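Local coordinates for FERM, ARHGEF and pleckstrin domain-containing protein 2 (Mus musculus, PDB 6D2K), which activates RAC1 as a guanine nucleotide exchange factor and plays a role in semaphorin responses and actin remodelling, the piece here being its FERM domain, at residues A[41-46]-A[97-102]; A[82-87]-A[105-110]; A[113-118]-A[153-158]; A[125-130]-A[181-186]. All blocks are in the same frame, centred on the assembly; numbering follows the deposited sequence.

Contact 1: residues A[41-46]-A[97-102]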
loop_
_atom_site.group_PDB
_atom_site.type_symbol
_atom_site.label_atom_id
_atom_site.label_comp_id
_atom_site.label_asym_id
_atom_site.label_seq_id
_atom_site.Cartn_x
_atom_site.Cartn_y
_atom_site.Cartn_z
ATOM N N LEU A 41 15.828 -8.674 -5.788
ATOM C CA LEU A 41 14.971 -9.403 -4.852
ATOM C C LEU A 41 14.597 -10.796 -5.330
ATOM O O LEU A 41 14.107 -11.612 -4.546
ATOM C CB LEU A 41 13.678 -8.622 -4.570
ATOM C CG LEU A 41 13.870 -7.279 -3.862
ATOM C CD1 LEU A 41 12.529 -6.547 -3.700
ATOM C CD2 LEU A 41 14.570 -7.452 -2.523
ATOM N N ASN A 42 14.806 -11.058 -6.614
ATOM C CA ASN A 42 14.286 -12.263 -7.230
ATOM C C ASN A 42 12.787 -12.358 -6.965
ATOM O O ASN A 42 12.280 -13.371 -6.475
ATOM C CB ASN A 42 15.039 -13.491 -6.713
ATOM C CG ASN A 42 16.502 -13.480 -7.120
ATOM O OD1 ASN A 42 16.822 -13.313 -8.297
ATOM N ND2 ASN A 42 17.394 -13.650 -6.150
ATOM N N LEU A 43 12.094 -11.267 -7.280
ATOM C CA LEU A 43 10.657 -11.156 -7.076
ATOM C C LEU A 43 9.876 -11.551 -8.327
ATOM O O LEU A 43 9.725 -10.758 -9.253
ATOM C CB LEU A 43 10.312 -9.716 -6.672
ATOM C CG LEU A 43 8.846 -9.396 -6.379
ATOM C CD1 LEU A 43 8.313 -10.349 -5.305
ATOM C CD2 LEU A 43 8.685 -7.944 -5.954
ATOM N N ILE A 44 9.366 -12.778 -8.347
ATOM C CA ILE A 44 8.614 -13.278 -9.493
ATOM C C ILE A 44 7.274 -12.577 -9.675
ATOM O O ILE A 44 6.942 -12.134 -10.775
ATOM C CB ILE A 44 8.368 -14.803 -9.392
ATOM C CG1 ILE A 44 9.699 -15.553 -9.409
ATOM C CG2 ILE A 44 7.482 -15.278 -10.522
ATOM C CD1 ILE A 44 9.543 -17.071 -9.369
ATOM N N GLU A 45 6.500 -12.485 -8.599
ATOM C CA GLU A 45 5.182 -11.874 -8.670
ATOM C C GLU A 45 5.313 -10.366 -8.469
ATOM O O GLU A 45 4.649 -9.770 -7.619
ATOM C CB GLU A 45 4.261 -12.505 -7.628
ATOM C CG GLU A 45 4.113 -14.025 -7.832
ATOM C CD GLU A 45 3.160 -14.678 -6.842
ATOM O OE1 GLU A 45 2.008 -14.977 -7.229
ATOM O OE2 GLU A 45 3.561 -14.891 -5.689
ATOM N N CYS A 46 6.174 -9.763 -9.282
ATOM C CA CYS A 46 6.490 -8.350 -9.161
ATOM C C CYS A 46 5.349 -7.443 -9.627
ATOM O O CYS A 46 5.347 -6.256 -9.300
ATOM C CB CYS A 46 7.762 -8.028 -9.952
ATOM S SG CYS A 46 7.634 -8.474 -11.699
ATOM N N GLU A 97 3.998 -17.669 -4.471
ATOM C CA GLU A 97 5.279 -17.889 -3.809
ATOM C C GLU A 97 5.254 -17.504 -2.350
ATOM O O GLU A 97 4.677 -16.472 -1.983
ATOM C CB GLU A 97 6.383 -17.082 -4.495
ATOM C CG GLU A 97 6.638 -17.486 -5.925
ATOM C CD GLU A 97 7.262 -18.862 -6.030
ATOM O OE1 GLU A 97 7.233 -19.439 -7.134
ATOM O OE2 GLU A 97 7.775 -19.368 -5.008
ATOM N N GLU A 98 5.909 -18.320 -1.528
ATOM C CA GLU A 98 6.115 -18.007 -0.125
ATOM C C GLU A 98 6.783 -16.631 0.003
ATOM O O GLU A 98 6.434 -15.852 0.881
ATOM C CB GLU A 98 6.947 -19.108 0.558
ATOM C CG GLU A 98 7.212 -18.872 2.043
ATOM C CD GLU A 98 7.865 -20.067 2.734
ATOM O OE1 GLU A 98 7.303 -21.183 2.640
ATOM O OE2 GLU A 98 8.917 -19.878 3.391
ATOM N N TYR A 99 7.715 -16.322 -0.890
ATOM C CA TYR A 99 8.422 -15.045 -0.794
ATOM C C TYR A 99 7.470 -13.856 -0.960
ATOM O O TYR A 99 7.594 -12.852 -0.260
ATOM C CB TYR A 99 9.563 -14.963 -1.813
ATOM C CG TYR A 99 10.360 -13.689 -1.708
ATOM C CD1 TYR A 99 11.129 -13.432 -0.584
ATOM C CD2 TYR A 99 10.339 -12.753 -2.726
ATOM C CE1 TYR A 99 11.857 -12.270 -0.472
ATOM C CE2 TYR A 99 11.074 -11.587 -2.628
ATOM C CZ TYR A 99 11.812 -11.353 -1.499
ATOM O OH TYR A 99 12.540 -10.195 -1.404
ATOM N N THR A 100 6.517 -13.977 -1.870
ATOM C CA THR A 100 5.558 -12.892 -2.091
ATOM C C THR A 100 4.703 -12.748 -0.839
ATOM O O THR A 100 4.387 -11.636 -0.417
ATOM C CB THR A 100 4.630 -13.162 -3.283
ATOM O OG1 THR A 100 5.389 -13.664 -4.386
ATOM C CG2 THR A 100 3.923 -11.874 -3.720
ATOM N N ARG A 101 4.297 -13.870 -0.246
ATOM C CA ARG A 101 3.466 -13.783 0.948
ATOM C C ARG A 101 4.231 -13.143 2.097
ATOM O O ARG A 101 3.651 -12.422 2.918
ATOM C CB ARG A 101 2.973 -15.177 1.347
ATOM C CG ARG A 101 2.080 -15.799 0.277
ATOM C CD ARG A 101 1.384 -17.056 0.791
ATOM N NE ARG A 101 2.289 -18.182 1.021
ATOM C CZ ARG A 101 2.657 -19.062 0.094
ATOM N NH1 ARG A 101 2.224 -18.949 -1.154
ATOM N NH2 ARG A 101 3.468 -20.066 0.419
ATOM N N TYR A 102 5.524 -13.451 2.170
ATOM C CA TYR A 102 6.441 -12.817 3.120
ATOM C C TYR A 102 6.458 -11.293 2.918
ATOM O O TYR A 102 6.291 -10.538 3.872
ATOM C CB TYR A 102 7.843 -13.415 2.969
ATOM C CG TYR A 102 8.967 -12.600 3.566
ATOM C CD1 TYR A 102 9.044 -12.362 4.935
ATOM C CD2 TYR A 102 9.968 -12.082 2.754
ATOM C CE1 TYR A 102 10.086 -11.619 5.473
ATOM C CE2 TYR A 102 11.022 -11.348 3.284
ATOM C CZ TYR A 102 11.077 -11.123 4.645
ATOM O OH TYR A 102 12.116 -10.398 5.180
HETATM O O HOH W 1 7.389 -13.715 -6.043
#

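Contact 2: residues A[82-87]-A[105-110]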
loop_
_atom_site.group_PDB
_atom_site.type_symbol
_atom_site.label_atom_id
_atom_site.label_comp_id
_atom_site.label_asym_id
_atom_site.label_seq_id
_atom_site.Cartn_x
_atom_site.Cartn_y
_atom_site.Cartn_z
ATOM N N ARG A 82 10.742 3.814 -1.915
ATOM C CA ARG A 82 10.569 2.599 -1.127
ATOM C C ARG A 82 9.698 1.583 -1.844
ATOM O O ARG A 82 8.790 1.925 -2.594
ATOM C CB ARG A 82 10.021 2.893 0.271
ATOM C CG ARG A 82 8.547 3.222 0.341
ATOM C CD ARG A 82 8.178 3.524 1.786
ATOM N NE ARG A 82 6.754 3.739 1.973
ATOM C CZ ARG A 82 6.192 3.933 3.163
ATOM N NH1 ARG A 82 4.884 4.117 3.263
ATOM N NH2 ARG A 82 6.951 3.931 4.254
ATOM N N LEU A 83 10.006 0.313 -1.605
ATOM C CA LEU A 83 9.217 -0.798 -2.116
ATOM C C LEU A 83 7.883 -0.845 -1.399
ATOM O O LEU A 83 7.836 -0.671 -0.174
ATOM C CB LEU A 83 9.961 -2.108 -1.835
ATOM C CG LEU A 83 9.226 -3.376 -2.244
ATOM C CD1 LEU A 83 9.018 -3.414 -3.732
ATOM C CD2 LEU A 83 10.056 -4.572 -1.769
ATOM N N ALA A 84 6.811 -1.096 -2.150
ATOM C CA ALA A 84 5.490 -1.220 -1.552
ATOM C C ALA A 84 4.598 -2.074 -2.420
ATOM O O ALA A 84 4.769 -2.120 -3.641
ATOM C CB ALA A 84 4.850 0.166 -1.372
ATOM N N VAL A 85 3.630 -2.736 -1.790
ATOM C CA VAL A 85 2.545 -3.366 -2.544
ATOM C C VAL A 85 1.658 -2.284 -3.177
ATOM O O VAL A 85 1.195 -1.372 -2.493
ATOM C CB VAL A 85 1.665 -4.217 -1.631
ATOM C CG1 VAL A 85 0.407 -4.669 -2.393
ATOM C CG2 VAL A 85 2.451 -5.411 -1.063
ATOM N N LYS A 86 1.440 -2.381 -4.486
ATOM C CA LYS A 86 0.538 -1.473 -5.175
ATOM C C LYS A 86 -0.875 -2.044 -5.240
ATOM O O LYS A 86 -1.846 -1.330 -4.989
ATOM C CB LYS A 86 1.060 -1.190 -6.582
ATOM C CG LYS A 86 0.216 -0.166 -7.346
ATOM C CD LYS A 86 0.664 -0.047 -8.799
ATOM C CE LYS A 86 0.918 1.398 -9.182
ATOM N NZ LYS A 86 1.412 1.511 -10.589
ATOM N N PHE A 87 -0.982 -3.327 -5.577
ATOM C CA PHE A 87 -2.283 -3.957 -5.764
ATOM C C PHE A 87 -2.531 -5.006 -4.677
ATOM O O PHE A 87 -1.809 -5.990 -4.581
ATOM C CB PHE A 87 -2.368 -4.629 -7.143
ATOM C CG PHE A 87 -2.162 -3.684 -8.293
ATOM C CD1 PHE A 87 -3.129 -2.739 -8.614
ATOM C CD2 PHE A 87 -0.997 -3.726 -9.040
ATOM C CE1 PHE A 87 -2.932 -1.856 -9.673
ATOM C CE2 PHE A 87 -0.805 -2.846 -10.102
ATOM C CZ PHE A 87 -1.774 -1.916 -10.413
ATOM N N ALA A 105 3.205 -9.775 4.155
ATOM C CA ALA A 105 3.159 -9.669 5.611
ATOM C C ALA A 105 3.962 -8.460 6.099
ATOM O O ALA A 105 3.530 -7.765 7.036
ATOM C CB ALA A 105 3.668 -10.960 6.273
ATOM N N LEU A 106 5.108 -8.205 5.464
ATOM C CA LEU A 106 5.934 -7.042 5.818
ATOM C C LEU A 106 5.211 -5.742 5.470
ATOM O O LEU A 106 5.318 -4.748 6.191
ATOM C CB LEU A 106 7.290 -7.076 5.091
ATOM C CG LEU A 106 8.284 -8.157 5.563
ATOM C CD1 LEU A 106 9.616 -8.013 4.822
ATOM C CD2 LEU A 106 8.487 -8.041 7.065
ATOM N N GLN A 107 4.465 -5.746 4.369
ATOM C CA GLN A 107 3.721 -4.550 3.979
ATOM C C GLN A 107 2.632 -4.264 5.005
ATOM O O GLN A 107 2.421 -3.116 5.413
ATOM C CB GLN A 107 3.102 -4.748 2.592
ATOM C CG GLN A 107 2.109 -3.651 2.172
ATOM C CD GLN A 107 2.779 -2.333 1.886
ATOM O OE1 GLN A 107 2.449 -1.307 2.482
ATOM N NE2 GLN A 107 3.707 -2.345 0.973
ATOM N N LEU A 108 1.931 -5.310 5.422
ATOM C CA LEU A 108 0.869 -5.149 6.405
ATOM C C LEU A 108 1.431 -4.709 7.749
ATOM O O LEU A 108 0.806 -3.900 8.444
ATOM C CB LEU A 108 0.054 -6.442 6.524
ATOM C CG LEU A 108 -0.730 -6.714 5.236
ATOM C CD1 LEU A 108 -1.167 -8.173 5.250
ATOM C CD2 LEU A 108 -1.927 -5.757 5.059
ATOM N N LYS A 109 2.611 -5.227 8.103
ATOM C CA LYS A 109 3.329 -4.773 9.280
ATOM C C LYS A 109 3.570 -3.267 9.187
ATOM O O LYS A 109 3.325 -2.550 10.151
ATOM C CB LYS A 109 4.644 -5.547 9.447
ATOM C CG LYS A 109 5.549 -5.004 10.553
ATOM C CD LYS A 109 6.837 -5.804 10.650
ATOM C CE LYS A 109 7.821 -5.099 11.570
ATOM N NZ LYS A 109 9.152 -5.753 11.610
ATOM N N ARG A 110 4.038 -2.805 8.032
ATOM C CA ARG A 110 4.279 -1.372 7.849
ATOM C C ARG A 110 2.981 -0.571 7.953
ATOM O O ARG A 110 2.956 0.495 8.588
ATOM C CB ARG A 110 4.966 -1.086 6.510
ATOM C CG ARG A 110 5.012 0.404 6.169
ATOM C CD ARG A 110 5.185 0.659 4.666
ATOM N NE ARG A 110 6.523 0.328 4.242
ATOM C CZ ARG A 110 6.907 0.145 2.984
ATOM N NH1 ARG A 110 6.040 0.245 1.989
ATOM N NH2 ARG A 110 8.170 -0.165 2.739
#

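Contact 3: residues A[113-118]-A[153-158]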
loop_
_atom_site.group_PDB
_atom_site.type_symbol
_atom_site.label_atom_id
_atom_site.label_comp_id
_atom_site.label_asym_id
_atom_site.label_seq_id
_atom_site.Cartn_x
_atom_site.Cartn_y
_atom_site.Cartn_z
ATOM N N LEU A 113 2.041 -0.173 11.557
ATOM C CA LEU A 113 2.935 0.772 12.226
ATOM C C LEU A 113 2.613 2.214 11.849
ATOM O O LEU A 113 2.622 3.117 12.697
ATOM C CB LEU A 113 4.390 0.458 11.867
ATOM C CG LEU A 113 5.454 1.443 12.365
ATOM C CD1 LEU A 113 5.467 1.504 13.889
ATOM C CD2 LEU A 113 6.822 1.065 11.832
ATOM N N GLU A 114 2.326 2.418 10.570
ATOM C CA GLU A 114 2.017 3.745 10.030
ATOM C C GLU A 114 0.568 4.172 10.267
ATOM O O GLU A 114 0.165 5.252 9.846
ATOM C CB GLU A 114 2.404 3.803 8.540
ATOM C CG GLU A 114 3.918 3.768 8.362
ATOM C CD GLU A 114 4.414 3.851 6.918
ATOM O OE1 GLU A 114 3.605 3.876 5.969
ATOM O OE2 GLU A 114 5.649 3.883 6.746
ATOM N N GLU A 115 -0.200 3.336 10.962
ATOM C CA GLU A 115 -1.583 3.643 11.326
ATOM C C GLU A 115 -2.509 3.774 10.116
ATOM O O GLU A 115 -3.498 4.512 10.144
ATOM C CB GLU A 115 -1.631 4.888 12.221
ATOM C CG GLU A 115 -0.736 4.747 13.452
ATOM C CD GLU A 115 -0.795 5.959 14.360
ATOM O OE1 GLU A 115 -1.653 5.972 15.263
ATOM O OE2 GLU A 115 0.022 6.882 14.171
ATOM N N ARG A 116 -2.180 3.048 9.055
ATOM C CA ARG A 116 -3.057 2.925 7.892
ATOM C C ARG A 116 -4.027 1.767 8.059
ATOM O O ARG A 116 -5.209 1.869 7.740
ATOM C CB ARG A 116 -2.224 2.697 6.634
ATOM C CG ARG A 116 -1.302 3.860 6.300
ATOM C CD ARG A 116 -0.542 3.627 5.004
ATOM N NE ARG A 116 0.778 4.247 5.069
ATOM C CZ ARG A 116 0.999 5.550 4.929
ATOM N NH1 ARG A 116 -0.016 6.375 4.701
ATOM N NH2 ARG A 116 2.234 6.028 5.010
ATOM N N LEU A 117 -3.498 0.648 8.537
ATOM C CA LEU A 117 -4.289 -0.535 8.788
ATOM C C LEU A 117 -4.804 -0.440 10.205
ATOM O O LEU A 117 -4.042 -0.637 11.152
ATOM C CB LEU A 117 -3.415 -1.788 8.660
ATOM C CG LEU A 117 -4.146 -3.132 8.702
ATOM C CD1 LEU A 117 -5.126 -3.196 7.574
ATOM C CD2 LEU A 117 -3.171 -4.301 8.624
ATOM N N THR A 118 -6.078 -0.112 10.369
ATOM C CA THR A 118 -6.627 -0.024 11.713
ATOM C C THR A 118 -7.541 -1.213 11.991
ATOM O O THR A 118 -8.038 -1.864 11.073
ATOM C CB THR A 118 -7.282 1.345 11.995
ATOM O OG1 THR A 118 -8.107 1.725 10.891
ATOM C CG2 THR A 118 -6.206 2.419 12.187
ATOM N N TYR A 153 6.224 -1.796 16.253
ATOM C CA TYR A 153 5.117 -2.369 15.486
ATOM C C TYR A 153 3.895 -1.445 15.469
ATOM O O TYR A 153 3.087 -1.479 14.541
ATOM C CB TYR A 153 4.732 -3.734 16.079
ATOM C CG TYR A 153 5.788 -4.786 15.841
ATOM C CD1 TYR A 153 5.662 -5.688 14.801
ATOM C CD2 TYR A 153 6.932 -4.845 16.629
ATOM C CE1 TYR A 153 6.623 -6.643 14.567
ATOM C CE2 TYR A 153 7.904 -5.797 16.396
ATOM C CZ TYR A 153 7.744 -6.689 15.358
ATOM O OH TYR A 153 8.707 -7.647 15.110
ATOM N N LEU A 154 3.763 -0.628 16.510
ATOM C CA LEU A 154 2.610 0.261 16.643
ATOM C C LEU A 154 2.988 1.414 17.564
ATOM O O LEU A 154 3.694 1.210 18.544
ATOM C CB LEU A 154 1.441 -0.529 17.246
ATOM C CG LEU A 154 0.064 0.122 17.326
ATOM C CD1 LEU A 154 -0.508 0.374 15.934
ATOM C CD2 LEU A 154 -0.868 -0.773 18.125
ATOM N N PRO A 155 2.524 2.633 17.263
ATOM C CA PRO A 155 2.802 3.683 18.247
ATOM C C PRO A 155 2.140 3.352 19.575
ATOM O O PRO A 155 1.010 2.864 19.597
ATOM C CB PRO A 155 2.156 4.931 17.628
ATOM C CG PRO A 155 2.026 4.616 16.157
ATOM C CD PRO A 155 1.799 3.136 16.084
ATOM N N ASN A 156 2.831 3.610 20.679
ATOM C CA ASN A 156 2.306 3.250 21.985
ATOM C C ASN A 156 1.997 1.753 22.065
ATOM O O ASN A 156 1.026 1.331 22.687
ATOM C CB ASN A 156 1.070 4.101 22.331
ATOM C CG ASN A 156 0.691 4.012 23.799
ATOM O OD1 ASN A 156 -0.460 4.235 24.172
ATOM N ND2 ASN A 156 1.661 3.658 24.640
ATOM N N GLN A 157 2.861 0.939 21.467
ATOM C CA GLN A 157 2.669 -0.500 21.521
ATOM C C GLN A 157 2.730 -1.037 22.953
ATOM O O GLN A 157 2.192 -2.099 23.247
ATOM C CB GLN A 157 3.694 -1.221 20.637
ATOM C CG GLN A 157 5.139 -1.107 21.098
ATOM C CD GLN A 157 6.079 -1.632 20.041
ATOM O OE1 GLN A 157 5.717 -1.691 18.863
ATOM N NE2 GLN A 157 7.283 -2.029 20.444
ATOM N N GLU A 158 3.382 -0.293 23.841
ATOM C CA GLU A 158 3.515 -0.733 25.227
ATOM C C GLU A 158 2.151 -0.961 25.876
ATOM O O GLU A 158 2.029 -1.770 26.794
ATOM C CB GLU A 158 4.327 0.284 26.039
ATOM C CG GLU A 158 5.797 0.387 25.634
ATOM C CD GLU A 158 6.073 1.461 24.593
ATOM O OE1 GLU A 158 7.230 1.910 24.518
ATOM O OE2 GLU A 158 5.153 1.868 23.855
#

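Contact 4: residues A[125-130]-A[181-186]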
loop_
_atom_site.group_PDB
_atom_site.type_symbol
_atom_site.label_atom_id
_atom_site.label_comp_id
_atom_site.label_asym_id
_atom_site.label_seq_id
_atom_site.Cartn_x
_atom_site.Cartn_y
_atom_site.Cartn_z
ATOM N N ALA A 125 -2.984 -6.722 18.346
ATOM C CA ALA A 125 -2.101 -7.513 19.199
ATOM C C ALA A 125 -1.884 -8.908 18.620
ATOM O O ALA A 125 -0.751 -9.445 18.635
ATOM C CB ALA A 125 -2.700 -7.610 20.591
ATOM N N LEU A 126 -2.961 -9.501 18.108
ATOM C CA LEU A 126 -2.860 -10.808 17.468
ATOM C C LEU A 126 -1.981 -10.757 16.214
ATOM O O LEU A 126 -1.129 -11.623 16.009
ATOM C CB LEU A 126 -4.256 -11.343 17.142
ATOM C CG LEU A 126 -4.317 -12.718 16.484
ATOM C CD1 LEU A 126 -3.675 -13.779 17.404
ATOM C CD2 LEU A 126 -5.768 -13.064 16.140
ATOM N N LEU A 127 -2.191 -9.764 15.358
ATOM C CA LEU A 127 -1.327 -9.584 14.192
ATOM C C LEU A 127 0.141 -9.496 14.596
ATOM O O LEU A 127 0.995 -10.173 14.010
ATOM C CB LEU A 127 -1.712 -8.304 13.424
ATOM C CG LEU A 127 -2.912 -8.440 12.503
ATOM C CD1 LEU A 127 -3.380 -7.053 12.046
ATOM C CD2 LEU A 127 -2.563 -9.298 11.300
ATOM N N ILE A 128 0.445 -8.636 15.562
ATOM C CA ILE A 128 1.823 -8.459 15.998
ATOM C C ILE A 128 2.377 -9.765 16.556
ATOM O O ILE A 128 3.529 -10.094 16.306
ATOM C CB ILE A 128 1.958 -7.333 17.028
ATOM C CG1 ILE A 128 1.505 -6.014 16.403
ATOM C CG2 ILE A 128 3.403 -7.214 17.524
ATOM C CD1 ILE A 128 1.355 -4.882 17.408
ATOM N N SER A 129 1.550 -10.527 17.268
ATOM C CA SER A 129 2.035 -11.788 17.842
ATOM C C SER A 129 2.485 -12.779 16.760
ATOM O O SER A 129 3.446 -13.538 16.954
ATOM C CB SER A 129 0.995 -12.416 18.784
ATOM O OG SER A 129 -0.091 -12.985 18.073
ATOM N N HIS A 130 1.785 -12.789 15.632
ATOM C CA HIS A 130 2.192 -13.631 14.506
ATOM C C HIS A 130 3.441 -13.089 13.829
ATOM O O HIS A 130 4.316 -13.865 13.411
ATOM C CB HIS A 130 1.056 -13.809 13.498
ATOM C CG HIS A 130 0.037 -14.816 13.935
ATOM N ND1 HIS A 130 -1.265 -14.489 14.247
ATOM C CD2 HIS A 130 0.156 -16.145 14.155
ATOM C CE1 HIS A 130 -1.914 -15.585 14.615
ATOM N NE2 HIS A 130 -1.069 -16.600 14.567
ATOM N N PHE A 181 1.148 -16.531 6.803
ATOM C CA PHE A 181 -0.172 -16.877 6.293
ATOM C C PHE A 181 -1.252 -16.387 7.242
ATOM O O PHE A 181 -2.291 -15.881 6.809
ATOM C CB PHE A 181 -0.315 -18.395 6.089
ATOM C CG PHE A 181 -1.668 -18.791 5.577
ATOM C CD1 PHE A 181 -2.033 -18.522 4.271
ATOM C CD2 PHE A 181 -2.582 -19.402 6.415
ATOM C CE1 PHE A 181 -3.298 -18.886 3.802
ATOM C CE2 PHE A 181 -3.843 -19.761 5.951
ATOM C CZ PHE A 181 -4.196 -19.501 4.653
ATOM N N GLN A 182 -1.010 -16.525 8.536
ATOM C CA GLN A 182 -1.980 -16.064 9.520
ATOM C C GLN A 182 -2.122 -14.546 9.482
ATOM O O GLN A 182 -3.211 -14.027 9.654
ATOM C CB GLN A 182 -1.585 -16.519 10.916
ATOM C CG GLN A 182 -1.523 -18.019 11.037
ATOM C CD GLN A 182 -2.705 -18.564 11.765
ATOM O OE1 GLN A 182 -2.562 -19.196 12.817
ATOM N NE2 GLN A 182 -3.895 -18.307 11.231
ATOM N N VAL A 183 -1.018 -13.835 9.291
ATOM C CA VAL A 183 -1.089 -12.374 9.179
ATOM C C VAL A 183 -2.000 -11.989 8.006
ATOM O O VAL A 183 -2.879 -11.117 8.146
ATOM C CB VAL A 183 0.317 -11.744 9.041
ATOM C CG1 VAL A 183 0.218 -10.275 8.601
ATOM C CG2 VAL A 183 1.084 -11.857 10.350
ATOM N N LEU A 184 -1.804 -12.656 6.868
ATOM C CA LEU A 184 -2.587 -12.388 5.665
ATOM C C LEU A 184 -4.064 -12.725 5.881
ATOM O O LEU A 184 -4.950 -12.000 5.429
ATOM C CB LEU A 184 -2.058 -13.149 4.442
ATOM C CG LEU A 184 -0.568 -13.037 4.113
ATOM C CD1 LEU A 184 -0.266 -13.598 2.727
ATOM C CD2 LEU A 184 -0.069 -11.617 4.235
ATOM N N GLU A 185 -4.314 -13.831 6.573
ATOM C CA GLU A 185 -5.681 -14.290 6.820
ATOM C C GLU A 185 -6.460 -13.329 7.710
ATOM O O GLU A 185 -7.650 -13.041 7.463
ATOM C CB GLU A 185 -5.643 -15.686 7.447
ATOM C CG GLU A 185 -5.596 -16.778 6.410
ATOM C CD GLU A 185 -6.826 -16.745 5.512
ATOM O OE1 GLU A 185 -6.664 -16.745 4.273
ATOM O OE2 GLU A 185 -7.954 -16.697 6.051
ATOM N N ILE A 186 -5.796 -12.835 8.746
ATOM C CA ILE A 186 -6.387 -11.853 9.645
ATOM C C ILE A 186 -6.592 -10.530 8.906
ATOM O O ILE A 186 -7.686 -9.972 8.904
ATOM C CB ILE A 186 -5.493 -11.606 10.873
ATOM C CG1 ILE A 186 -5.488 -12.839 11.785
ATOM C CG2 ILE A 186 -5.972 -10.387 11.640
ATOM C CD1 ILE A 186 -4.350 -12.847 12.821
#

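Contact 1: residues A[41-46]-A[97-102]
One carboxylate oxygen, Glu45 OE2, carries the polar half of this contact by accepting two hydrogen bonds from the start of helix 98-113. Thr100 OG1 donates to Glu45 OE2 over 2.6 Å, meeting it on the anti side and 20° out of the carboxylate plane. The backbone N of Glu97, the N-cap residue, reaches the same OE2 at 3.1 Å from well above that plane. The extended Glu45 chain brings its acid up to this helix start, where its other oxygen, OE1, takes the N-H of Gln96. A water accepts from Glu45 N (3.0 Å) and donates to Thr100 OG1 (2.6 Å), so the hydroxyl both gives and receives. The apolar half is built round Tyr99. A first torsion of -177° turns the ring away from the backbone N and out to the loop after helix 30-41, where Leu43 CD1 lies 4.0 Å from Tyr99 CE2. The phenol end meets Leu41, whose CD2 is 3.6 Å from Tyr99 OH. Tyrosine suits this partly exposed seam between the ubiquitin-like and central lobes, its ring carbons packing on leucine while the hydroxyl is tolerated at the edge. Glutamate suits the helix start: the N-H groups it accepts from and the helix dipole would be expected to stabilise its negative charge.

Contact 2: residues A[82-87]-A[105-110]
Leu83 O is gripped by both terminal nitrogens of Arg110, NH1 and NH2, each at 3.0 Å, in an end-on fork with the carbonyl oxygen in the guanidinium plane. This ties strand 79-85 of the ubiquitin-like lobe to helix 98-113 of the central lobe, which crosses it nearly at right angles (102°). Arginine suits the place because one flat group can serve a carbonyl with its edge and offer a face to another residue. That face lies on the guanidinium of Arg82, the planes 5° apart and the centres separated by 3.9 Å. Two like charges can stack here probably because acids offset them: Arg82 forms salt bridges with Glu114 and Glu52. Replacing Arg110 by a leucine would probably leave Leu83 O without these two donors and one face of Arg82 without its guanidinium mate. One helical turn back, Gln107 lays its aliphatic part against the strand, the chain bending at chi2 (70°), and small Ala84 admits both long side chains. Val85 CG2 rests 3.7 Å from Gln107 CG.

Contact 3: residues A[113-118]-A[153-158]
Leu113 and Tyr153 meet closely, Leu113 CA lying 3.2 Å from Tyr153 O in a CA-H...O contact. The leucine methyl CD1 rests on the peptide that follows, 3.8 Å from Leu154 N. Pro155 supplies the other half: its CD sits 3.5 Å from Leu113 O, and its CG packs 3.6 Å from Glu115 CD. The Glu115 chain, extended beyond CG, crosses the rim of the proline ring at CG and CD, laying its methylene and carboxyl carbon there. Proline fits because its ring holds phi near the -60° needed at the second position of the type II turn from Leu154 to Gln157. In the next shell, Gln157 OE1 fixes that turn, accepting from Tyr153 N at 2.7 Å and Leu154 N at 3.2 Å, both in the carbonyl plane. Across the contact, Glu115 leaves the helix with positive phi in a Schellman motif, while Arg116 grips Glu114 OE1 side-on with NE and NH2, the latter at 2.7 Å. Farther out, Tyr153 hydrogen-bonds to His147 and packs on Ile128 and Leu131. Within the helical central lobe of the FERM domain, the contact joins the end of helix 98-113 to the loop between helices 141-150 and 161-168, with helix 121-136 behind the tyrosine.

Contact 4: residues A[125-130]-A[181-186]
Helices 121-136 and 176-187 run antiparallel here, their local axes at 159° and 9.1 Å apart at closest approach. The pair belongs to the all-helical central lobe of the FERM domain, and branched aliphatic residues suit its interface because their methyl groups fill the gaps between backbones. Leu127 and Ile186 lie alongside one another, pointing opposite ways, Leu127 CD2 lying 3.6 Å from Ile186 CG2. Leu126, its CG anti to the backbone N (chi1 -179°), sends CD2 round to Ile186 CD1, also at 3.6 Å. His130 offers a flat surface instead: Gln182 CB sits over the middle of its ring in a CH-pi contact, 3.6 Å from the centroid and 7° off the normal. His171 stacks with His130 as well. An alanine in place of His130 would remove this ring and is likely to leave Gln182 CB and His171 without the surface they pack on. Gln182 suits the partly exposed border, since its CB can pack on the ring while the chain still ends in a polar amide. On the buried side, His130 CB comes within 3.7 Å of Val183 CG2.

How the contacts relate
The four contacts lead from the ubiquitin-like lobe into the helical central lobe of one FERM domain. Contacts 1 and 2, centres about 12 Å apart, both set that first lobe on helix 98-113, and they touch where Leu41 packs on Leu83. Contact 3 lies at the C-terminal end of this helix, its centre about 14 Å from that of contact 2, with which it shares the Arg82-Glu114 salt bridge. Contact 4 is within the helical bundle; its Leu184 packs on Arg101 of contact 1 and Leu108 of contact 2. Along the chain, contacts 1 and 2 interleave, as do 3 and 4, and the first pair closes before the second opens. Helix 98-113 is thus the common spine joining lobe interface to bundle.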